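Local coordinates for outer surface protein (Borrelia burgdorferi, PDB 2YN7) that is of unknown molecular function but, as an outer surface lipoprotein of the Lyme disease spirochaete, is associated with its infectious phenotype, at residues Phe47-Val52 against Leu111-Met116; Asn79-Leu84 against Ser118-Gln123; Glu93-Ile98 against Gly181-Ala186. One frame throughout, in Å; residues are numbered along the deposited sequence.

Interaction 1: residues Phe47-Val52 against Leu111-Met116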
loop_
_atom_site.group_PDB
_atom_site.type_symbol
_atom_site.label_atom_id
_atom_site.label_comp_id
_atom_site.label_asym_id
_atom_site.label_seq_id
_atom_site.Cartn_x
_atom_site.Cartn_y
_atom_site.Cartn_z
ATOM N N PHE A 47 12.930 7.375 -3.238
ATOM C CA PHE A 47 12.826 7.851 -1.888
ATOM C C PHE A 47 13.390 9.270 -1.666
ATOM O O PHE A 47 13.097 9.879 -0.703
ATOM C CB PHE A 47 13.442 6.853 -0.897
ATOM C CG PHE A 47 12.754 5.513 -0.814
ATOM C CD1 PHE A 47 11.402 5.372 -1.009
ATOM C CD2 PHE A 47 13.472 4.393 -0.485
ATOM C CE1 PHE A 47 10.804 4.154 -0.886
ATOM C CE2 PHE A 47 12.876 3.163 -0.368
ATOM C CZ PHE A 47 11.542 3.042 -0.565
ATOM N N GLU A 48 14.148 9.793 -2.595
ATOM C CA GLU A 48 14.594 11.187 -2.516
ATOM C C GLU A 48 13.484 12.201 -2.873
ATOM O O GLU A 48 13.568 13.373 -2.513
ATOM C CB GLU A 48 15.827 11.400 -3.427
ATOM C CG GLU A 48 16.871 12.379 -2.877
ATOM C CD GLU A 48 18.261 12.176 -3.479
ATOM O OE1 GLU A 48 18.407 12.205 -4.712
ATOM O OE2 GLU A 48 19.225 11.957 -2.724
ATOM N N LEU A 49 12.435 11.751 -3.564
ATOM C CA LEU A 49 11.488 12.666 -4.222
ATOM C C LEU A 49 10.249 13.013 -3.393
ATOM O O LEU A 49 9.357 13.698 -3.891
ATOM C CB LEU A 49 11.071 12.069 -5.591
ATOM C CG LEU A 49 12.172 11.950 -6.658
ATOM C CD1 LEU A 49 11.707 11.193 -7.879
ATOM C CD2 LEU A 49 12.674 13.329 -7.067
ATOM N N LEU A 50 10.202 12.561 -2.143
ATOM C CA LEU A 50 9.025 12.679 -1.270
ATOM C C LEU A 50 9.492 12.804 0.157
ATOM O O LEU A 50 10.525 12.244 0.491
ATOM C CB LEU A 50 8.213 11.371 -1.279
ATOM C CG LEU A 50 7.180 11.076 -2.340
ATOM C CD1 LEU A 50 6.559 9.711 -2.095
ATOM C CD2 LEU A 50 6.120 12.180 -2.310
ATOM N N ASP A 51 8.710 13.497 0.990
ATOM C CA ASP A 51 8.794 13.374 2.439
ATOM C C ASP A 51 7.729 12.392 2.917
ATOM O O ASP A 51 6.747 12.116 2.229
ATOM C CB ASP A 51 8.621 14.743 3.124
ATOM C CG ASP A 51 9.621 15.790 2.580
ATOM O OD1 ASP A 51 10.639 15.400 1.975
ATOM O OD2 ASP A 51 9.386 16.995 2.713
ATOM N N VAL A 52 7.951 11.843 4.086
ATOM C CA VAL A 52 6.984 10.966 4.751
ATOM C C VAL A 52 5.526 11.394 4.606
ATOM O O VAL A 52 5.179 12.514 4.931
ATOM C CB VAL A 52 7.369 10.807 6.223
ATOM C CG1 VAL A 52 6.273 10.092 7.007
ATOM C CG2 VAL A 52 8.679 10.026 6.278
ATOM N N LEU A 111 6.996 11.700 -12.476
ATOM C CA LEU A 111 6.439 10.348 -12.664
ATOM C C LEU A 111 6.853 9.392 -11.528
ATOM O O LEU A 111 5.994 8.752 -10.892
ATOM C CB LEU A 111 6.850 9.762 -14.011
ATOM C CG LEU A 111 6.203 8.468 -14.481
ATOM C CD1 LEU A 111 4.665 8.519 -14.550
ATOM C CD2 LEU A 111 6.808 8.088 -15.832
ATOM N N ILE A 112 8.154 9.363 -11.224
ATOM C CA ILE A 112 8.662 8.522 -10.185
ATOM C C ILE A 112 7.914 8.858 -8.896
ATOM O O ILE A 112 7.371 7.964 -8.252
ATOM C CB ILE A 112 10.182 8.687 -9.965
ATOM C CG1 ILE A 112 10.974 8.348 -11.224
ATOM C CG2 ILE A 112 10.626 7.781 -8.833
ATOM C CD1 ILE A 112 12.481 8.583 -11.076
ATOM N N ARG A 113 7.887 10.143 -8.536
ATOM C CA ARG A 113 7.109 10.612 -7.352
ATOM C C ARG A 113 5.615 10.196 -7.408
ATOM O O ARG A 113 5.090 9.702 -6.445
ATOM C CB ARG A 113 7.243 12.109 -7.159
ATOM C CG ARG A 113 6.518 12.601 -5.912
ATOM C CD ARG A 113 6.458 14.128 -5.873
ATOM N NE ARG A 113 7.787 14.795 -5.938
ATOM C CZ ARG A 113 8.288 15.441 -6.992
ATOM N NH1 ARG A 113 7.628 15.511 -8.147
ATOM N NH2 ARG A 113 9.488 16.000 -6.899
ATOM N N GLU A 114 4.961 10.371 -8.553
ATOM C CA GLU A 114 3.578 9.943 -8.748
ATOM C C GLU A 114 3.452 8.425 -8.504
ATOM O O GLU A 114 2.550 7.987 -7.774
ATOM C CB GLU A 114 3.157 10.294 -10.180
ATOM C CG GLU A 114 1.681 10.546 -10.465
ATOM C CD GLU A 114 0.960 11.396 -9.420
ATOM O OE1 GLU A 114 1.444 12.462 -8.965
ATOM O OE2 GLU A 114 -0.084 10.933 -8.995
ATOM N N LEU A 115 4.390 7.637 -9.053
ATOM C CA LEU A 115 4.364 6.171 -8.858
ATOM C C LEU A 115 4.509 5.783 -7.378
ATOM O O LEU A 115 3.813 4.902 -6.902
ATOM C CB LEU A 115 5.443 5.478 -9.690
ATOM C CG LEU A 115 5.354 5.478 -11.215
ATOM C CD1 LEU A 115 6.648 4.836 -11.718
ATOM C CD2 LEU A 115 4.140 4.706 -11.720
ATOM N N MET A 116 5.403 6.455 -6.667
ATOM C CA MET A 116 5.640 6.125 -5.259
ATOM C C MET A 116 4.498 6.532 -4.349
ATOM O O MET A 116 4.222 5.847 -3.373
ATOM C CB MET A 116 6.949 6.744 -4.783
ATOM C CG MET A 116 8.112 6.263 -5.643
ATOM S SD MET A 116 8.590 4.564 -5.241
ATOM C CE MET A 116 8.243 4.579 -3.460
#
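Arg113 reaches from helix 109-145 over the loop 47-52 and takes hold of its main chain: NE donates to the carbonyl O of Leu49 at 2.8 Å. The carbonyl receives it in its own plane, at a C=O...N angle of 157°, while seen from the arginine the oxygen sits at the guanidinium edge, tilted 20° from that plane. The bend at chi3 (-57°) lets this happen, because it turns the head group back over the turn after the methylenes have run outward. Those methylenes are used as well. Leu50 lies at a slant to them, its CD2 3.6 Å from Arg113 CG, so one arginine serves as donor at its head and as apolar surface along its stem.

Leu49 meets the helix on two neighbouring residues. Its side chain stands at about a right angle to both Ile112 and Arg113; CD1 presses on Ile112 CB at 3.6 Å and also touches CG2, while its CB lies beside Arg113 CB. One helical turn beyond Ile112, Met116 offers its CB to Leu50 CD1 at 4.0 Å.

Phe47 starts from a CB directed off the helix, yet its ring swings back far enough for CE1 to lie 3.7 Å from Met116 CE. The methionine chain, bent at chi2 and again at chi3, brings that methyl up to the ring at an oblique angle. Behind them, Tyr82 and Phe81 of helix 72-84 continue the packing, and Met99 and Leu102 of helix 89-102 back Ile112.

Residues 47-52 belong to the long connection between helix 8-26 and helix 72-84, pinned here near the start of helix 109-145. Apolar groups supply the packing, and the one cross-segment hydrogen bond engages a backbone oxygen, so Arg113 holds the main chain of the loop while its methylenes pack on the leucines.

Interaction 2: residues Asn79-Leu84 against Ser118-Gln123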
loop_
_atom_site.group_PDB
_atom_site.type_symbol
_atom_site.label_atom_id
_atom_site.label_comp_id
_atom_site.label_asym_id
_atom_site.label_seq_id
_atom_site.Cartn_x
_atom_site.Cartn_y
_atom_site.Cartn_z
ATOM N N ASN A 79 9.320 0.911 5.133
ATOM C CA ASN A 79 8.857 -0.454 5.456
ATOM C C ASN A 79 7.410 -0.758 5.006
ATOM O O ASN A 79 7.069 -1.910 4.758
ATOM C CB ASN A 79 9.105 -0.811 6.930
ATOM C CG ASN A 79 10.530 -1.361 7.179
ATOM O OD1 ASN A 79 10.937 -2.358 6.581
ATOM N ND2 ASN A 79 11.284 -0.711 8.069
ATOM N N LYS A 80 6.580 0.284 4.869
ATOM C CA LYS A 80 5.260 0.179 4.234
ATOM C C LYS A 80 5.364 -0.037 2.750
ATOM O O LYS A 80 4.541 -0.751 2.189
ATOM C CB LYS A 80 4.416 1.436 4.414
ATOM C CG LYS A 80 4.500 2.087 5.776
ATOM C CD LYS A 80 3.213 1.923 6.502
ATOM C CE LYS A 80 3.141 2.896 7.649
ATOM N NZ LYS A 80 2.970 1.948 8.796
ATOM N N PHE A 81 6.331 0.604 2.089
ATOM C CA PHE A 81 6.519 0.307 0.697
ATOM C C PHE A 81 6.843 -1.194 0.497
ATOM O O PHE A 81 6.303 -1.832 -0.418
ATOM C CB PHE A 81 7.528 1.254 -0.017
ATOM C CG PHE A 81 7.485 1.140 -1.511
ATOM C CD1 PHE A 81 6.399 1.662 -2.236
ATOM C CD2 PHE A 81 8.490 0.443 -2.209
ATOM C CE1 PHE A 81 6.306 1.514 -3.631
ATOM C CE2 PHE A 81 8.427 0.308 -3.609
ATOM C CZ PHE A 81 7.319 0.834 -4.313
ATOM N N TYR A 82 7.709 -1.741 1.356
ATOM C CA TYR A 82 8.181 -3.127 1.241
ATOM C C TYR A 82 7.052 -4.084 1.590
ATOM O O TYR A 82 6.900 -5.113 0.951
ATOM C CB TYR A 82 9.426 -3.383 2.131
ATOM C CG TYR A 82 10.534 -2.373 1.973
ATOM C CD1 TYR A 82 10.841 -1.812 0.705
ATOM C CD2 TYR A 82 11.259 -1.936 3.076
ATOM C CE1 TYR A 82 11.860 -0.852 0.564
ATOM C CE2 TYR A 82 12.285 -1.018 2.947
ATOM C CZ TYR A 82 12.583 -0.470 1.702
ATOM O OH TYR A 82 13.610 0.456 1.595
ATOM N N ALA A 83 6.245 -3.739 2.599
ATOM C CA ALA A 83 4.978 -4.441 2.840
ATOM C C ALA A 83 4.051 -4.458 1.613
ATOM O O ALA A 83 3.397 -5.492 1.337
ATOM C CB ALA A 83 4.240 -3.856 4.055
ATOM N N LEU A 84 3.972 -3.327 0.886
ATOM C CA LEU A 84 3.171 -3.277 -0.360
ATOM C C LEU A 84 3.611 -4.392 -1.322
ATOM O O LEU A 84 2.782 -4.971 -2.015
ATOM C CB LEU A 84 3.225 -1.912 -1.046
ATOM C CG LEU A 84 2.540 -1.793 -2.409
ATOM C CD1 LEU A 84 1.036 -2.015 -2.387
ATOM C CD2 LEU A 84 2.853 -0.424 -2.978
ATOM N N SER A 118 1.304 6.569 -5.423
ATOM C CA SER A 118 0.204 5.599 -5.702
ATOM C C SER A 118 0.411 4.370 -4.842
ATOM O O SER A 118 -0.537 3.900 -4.202
ATOM C CB SER A 118 0.087 5.235 -7.184
ATOM O OG SER A 118 1.204 4.467 -7.657
ATOM N N GLY A 119 1.656 3.883 -4.767
ATOM C CA GLY A 119 1.958 2.664 -4.007
ATOM C C GLY A 119 1.976 2.801 -2.494
ATOM O O GLY A 119 1.325 2.045 -1.757
ATOM N N LEU A 120 2.732 3.768 -2.014
ATOM C CA LEU A 120 2.840 3.996 -0.590
ATOM C C LEU A 120 1.467 4.461 -0.110
ATOM O O LEU A 120 1.000 4.084 0.966
ATOM C CB LEU A 120 3.916 5.046 -0.378
ATOM C CG LEU A 120 4.743 5.259 0.890
ATOM C CD1 LEU A 120 5.378 3.951 1.325
ATOM C CD2 LEU A 120 5.820 6.293 0.566
ATOM N N GLY A 121 0.783 5.252 -0.933
ATOM C CA GLY A 121 -0.584 5.663 -0.589
ATOM C C GLY A 121 -1.527 4.476 -0.514
ATOM O O GLY A 121 -2.377 4.384 0.383
ATOM N N THR A 122 -1.381 3.531 -1.437
ATOM C CA THR A 122 -2.240 2.369 -1.383
ATOM C C THR A 122 -2.060 1.613 -0.027
ATOM O O THR A 122 -3.061 1.200 0.605
ATOM C CB THR A 122 -1.954 1.452 -2.592
ATOM O OG1 THR A 122 -2.319 2.116 -3.811
ATOM C CG2 THR A 122 -2.707 0.143 -2.484
ATOM N N GLN A 123 -0.797 1.420 0.391
ATOM C CA GLN A 123 -0.484 0.654 1.595
ATOM C C GLN A 123 -0.931 1.363 2.885
ATOM O O GLN A 123 -1.376 0.719 3.820
ATOM C CB GLN A 123 1.023 0.275 1.665
ATOM C CG GLN A 123 1.418 -0.631 2.847
ATOM C CD GLN A 123 0.866 -2.058 2.753
ATOM O OE1 GLN A 123 0.506 -2.532 1.683
ATOM N NE2 GLN A 123 0.827 -2.757 3.884
#
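Gln123 leaves helix 109-145 with CG opposite its own backbone N (chi1 -175°) and then folds at chi2 (69°), which lays its amide along the last turn of helix 72-84. Leu84 leaves that helix with a similar first torsion, and the two side chains run alongside each other, pointing opposite ways. Gln123 CG comes 3.2 Å from Lys80 O. Gln123 OE1 lies 3.4 Å from Leu84 CA, and Gln123 NE2 rests against Ala83 CB. No hydrogen bond joins the two segments; the amide is satisfied by others, NE2 by Glu127 and OE1 by Arg172 NE, and Glu127 also takes a salt bridge from Lys80. Arg172, on helix 151-186, binds Ala83 O too, so it is tied to both sides of the contact.

The short helical segments cross almost perpendicularly, at 87°, with their axes 8.7 Å apart. This is the buried centre of the all-helical Borrelia Bbcrasp-1-type domain, carried by the C-terminal part of the protein, where the end of helix 72-84 is laid across the long helix 109-145. Gly119 makes room there: Leu84 CD2 packs directly on its backbone, 3.1 Å from Gly119 O and tightly against its CA, in the place a side chain would otherwise take.

Nearer the N-terminal end of the 79-84 segment, Leu120 CD1 lies 3.7 Å from Phe81 CB and close to Phe81 N, and the same methyl touches Lys80 CB. The Phe81 ring turns its edge toward Leu120 N. Trp175 of helix 151-186 covers Phe81, Leu84 and Thr122 together, and Thr122 OG1 is bonded to Ser118 O within its own helix.

Interaction 3: residues Glu93-Ile98 against Gly181-Ala186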
loop_
_atom_site.group_PDB
_atom_site.type_symbol
_atom_site.label_atom_id
_atom_site.label_comp_id
_atom_site.label_asym_id
_atom_site.label_seq_id
_atom_site.Cartn_x
_atom_site.Cartn_y
_atom_site.Cartn_z
ATOM N N GLU A 93 13.800 -4.789 -5.281
ATOM C CA GLU A 93 15.026 -4.444 -6.018
ATOM C C GLU A 93 14.749 -4.212 -7.492
ATOM O O GLU A 93 15.272 -3.270 -8.074
ATOM C CB GLU A 93 16.116 -5.535 -5.835
ATOM C CG GLU A 93 17.511 -4.977 -5.527
ATOM C CD GLU A 93 18.236 -4.496 -6.774
ATOM O OE1 GLU A 93 17.812 -4.879 -7.905
ATOM O OE2 GLU A 93 19.232 -3.734 -6.632
ATOM N N GLN A 94 13.937 -5.081 -8.084
ATOM C CA GLN A 94 13.616 -4.995 -9.524
ATOM C C GLN A 94 12.823 -3.694 -9.808
ATOM O O GLN A 94 13.034 -3.033 -10.836
ATOM C CB GLN A 94 12.880 -6.267 -10.016
ATOM C CG GLN A 94 13.794 -7.492 -10.169
ATOM C CD GLN A 94 13.106 -8.856 -9.911
ATOM O OE1 GLN A 94 11.895 -8.946 -9.725
ATOM N NE2 GLN A 94 13.885 -9.905 -9.908
ATOM N N PHE A 95 11.941 -3.321 -8.873
ATOM C CA PHE A 95 11.210 -2.067 -8.972
ATOM C C PHE A 95 12.163 -0.894 -8.733
ATOM O O PHE A 95 12.136 0.068 -9.476
ATOM C CB PHE A 95 10.025 -2.042 -7.981
ATOM C CG PHE A 95 9.125 -0.851 -8.129
ATOM C CD1 PHE A 95 9.374 0.314 -7.415
ATOM C CD2 PHE A 95 8.012 -0.890 -8.989
ATOM C CE1 PHE A 95 8.531 1.415 -7.558
ATOM C CE2 PHE A 95 7.176 0.206 -9.124
ATOM C CZ PHE A 95 7.443 1.359 -8.415
ATOM N N GLY A 96 13.011 -0.985 -7.710
ATOM C CA GLY A 96 13.957 0.085 -7.422
ATOM C C GLY A 96 14.891 0.429 -8.584
ATOM O O GLY A 96 15.279 1.589 -8.765
ATOM N N SER A 97 15.239 -0.597 -9.371
ATOM C CA SER A 97 16.225 -0.471 -10.407
ATOM C C SER A 97 15.636 0.230 -11.611
ATOM O O SER A 97 16.339 0.981 -12.276
ATOM C CB SER A 97 16.799 -1.847 -10.802
ATOM O OG SER A 97 15.835 -2.565 -11.545
ATOM N N ILE A 98 14.353 -0.008 -11.889
ATOM C CA ILE A 98 13.601 0.798 -12.891
ATOM C C ILE A 98 13.431 2.246 -12.430
ATOM O O ILE A 98 13.542 3.165 -13.252
ATOM C CB ILE A 98 12.227 0.172 -13.204
ATOM C CG1 ILE A 98 12.442 -1.252 -13.715
ATOM C CG2 ILE A 98 11.418 1.039 -14.180
ATOM C CD1 ILE A 98 11.308 -2.200 -13.396
ATOM N N GLY A 181 3.793 -6.513 -13.778
ATOM C CA GLY A 181 3.820 -6.323 -15.218
ATOM C C GLY A 181 5.015 -5.499 -15.665
ATOM O O GLY A 181 5.736 -5.874 -16.606
ATOM N N LEU A 182 5.207 -4.360 -14.991
ATOM C CA LEU A 182 6.285 -3.392 -15.275
ATOM C C LEU A 182 7.684 -3.986 -15.015
ATOM O O LEU A 182 8.640 -3.722 -15.764
ATOM C CB LEU A 182 6.082 -2.108 -14.428
ATOM C CG LEU A 182 7.246 -1.117 -14.356
ATOM C CD1 LEU A 182 7.565 -0.613 -15.772
ATOM C CD2 LEU A 182 7.031 0.034 -13.377
ATOM N N ILE A 183 7.795 -4.763 -13.944
ATOM C CA ILE A 183 9.022 -5.516 -13.608
ATOM C C ILE A 183 9.369 -6.591 -14.658
ATOM O O ILE A 183 10.505 -6.653 -15.166
ATOM C CB ILE A 183 8.905 -6.074 -12.162
ATOM C CG1 ILE A 183 9.174 -4.914 -11.207
ATOM C CG2 ILE A 183 9.859 -7.238 -11.886
ATOM C CD1 ILE A 183 8.758 -5.217 -9.790
ATOM N N ALA A 184 8.384 -7.406 -15.009
ATOM C CA ALA A 184 8.562 -8.399 -16.039
ATOM C C ALA A 184 9.062 -7.729 -17.356
ATOM O O ALA A 184 9.895 -8.280 -18.083
ATOM C CB ALA A 184 7.243 -9.127 -16.259
ATOM N N ASN A 185 8.582 -6.521 -17.657
ATOM C CA ASN A 185 8.970 -5.871 -18.909
ATOM C C ASN A 185 10.308 -5.164 -18.813
ATOM O O ASN A 185 11.160 -5.288 -19.719
ATOM C CB ASN A 185 7.875 -4.890 -19.404
ATOM C CG ASN A 185 8.263 -4.179 -20.691
ATOM O OD1 ASN A 185 7.796 -4.551 -21.764
ATOM N ND2 ASN A 185 9.124 -3.186 -20.598
ATOM N N ALA A 186 10.493 -4.413 -17.724
ATOM C CA ALA A 186 11.598 -3.482 -17.673
ATOM C C ALA A 186 12.757 -3.751 -16.699
ATOM O O ALA A 186 13.760 -3.111 -16.832
ATOM C CB ALA A 186 11.086 -2.063 -17.507
#
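Ile183 of helix 151-186 is directed toward helix 89-102 and divides its branches between two residues there. CG2 turns to Gln94, 3.4 Å from OE1 and 3.7 Å from CB, with the two side chains crossing at about a right angle. CD1 turns instead to Phe95, where it touches the backbone N and lies 3.9 Å from CB, near the plane of the ring and at its edge. This split follows from chi1 of -77°, which places CG1 beside the backbone N and CG2 beside the carbonyl carbon.

Ile98, one turn along from Gln94 on helix 89-102, meets the same face of helix 151-186. Its CD1 reaches the CG1 of Ile183 at 4.1 Å and the CG of Leu182 at 4.3 Å, while its own CG1 lies 4.1 Å from Ala186 CB. Leu182 CD2 also approaches the Phe95 ring obliquely. No hydrogen bond joins the two segments.

Further out, Phe81 of helix 72-84 meets the ring of Phe95, and Ile202 and Tyr206 of helix 195-222 back Leu182. Leu198 does the same for Ala186, and Ser187, just past the helix, touches both Gln94 and Ile98.

The short axes pass 9.6 Å apart at 68°, a steep helix-helix crossing closed mainly by apolar side chains, with Gln94 at its border, through which helix 89-102 is packed against the end of helix 151-186 in this all-helical Bbcrasp-1-type fold.

In the fold
Three aromatic and sulfur-bearing side chains tie the contacts into one apolar core. Met116 of interaction 1 sends CE to Phe81 of interaction 2, 3.6 Å from its CE1, and SD to Phe95 of interaction 3, 3.9 Å from its CE1; Phe81 CZ and Phe95 CE1 close the triangle at 3.5 Å. Phe47 CE2 adds a second link between interactions 1 and 2, lying 3.4 Å from Tyr82 OH. Interactions 1 and 2 share helix 109-145, with centres about 12 Å apart, whereas the centre of interaction 3 is about 16 Å from each. Interaction 2 is nearest the middle of the chain, about 3 Å from its centre.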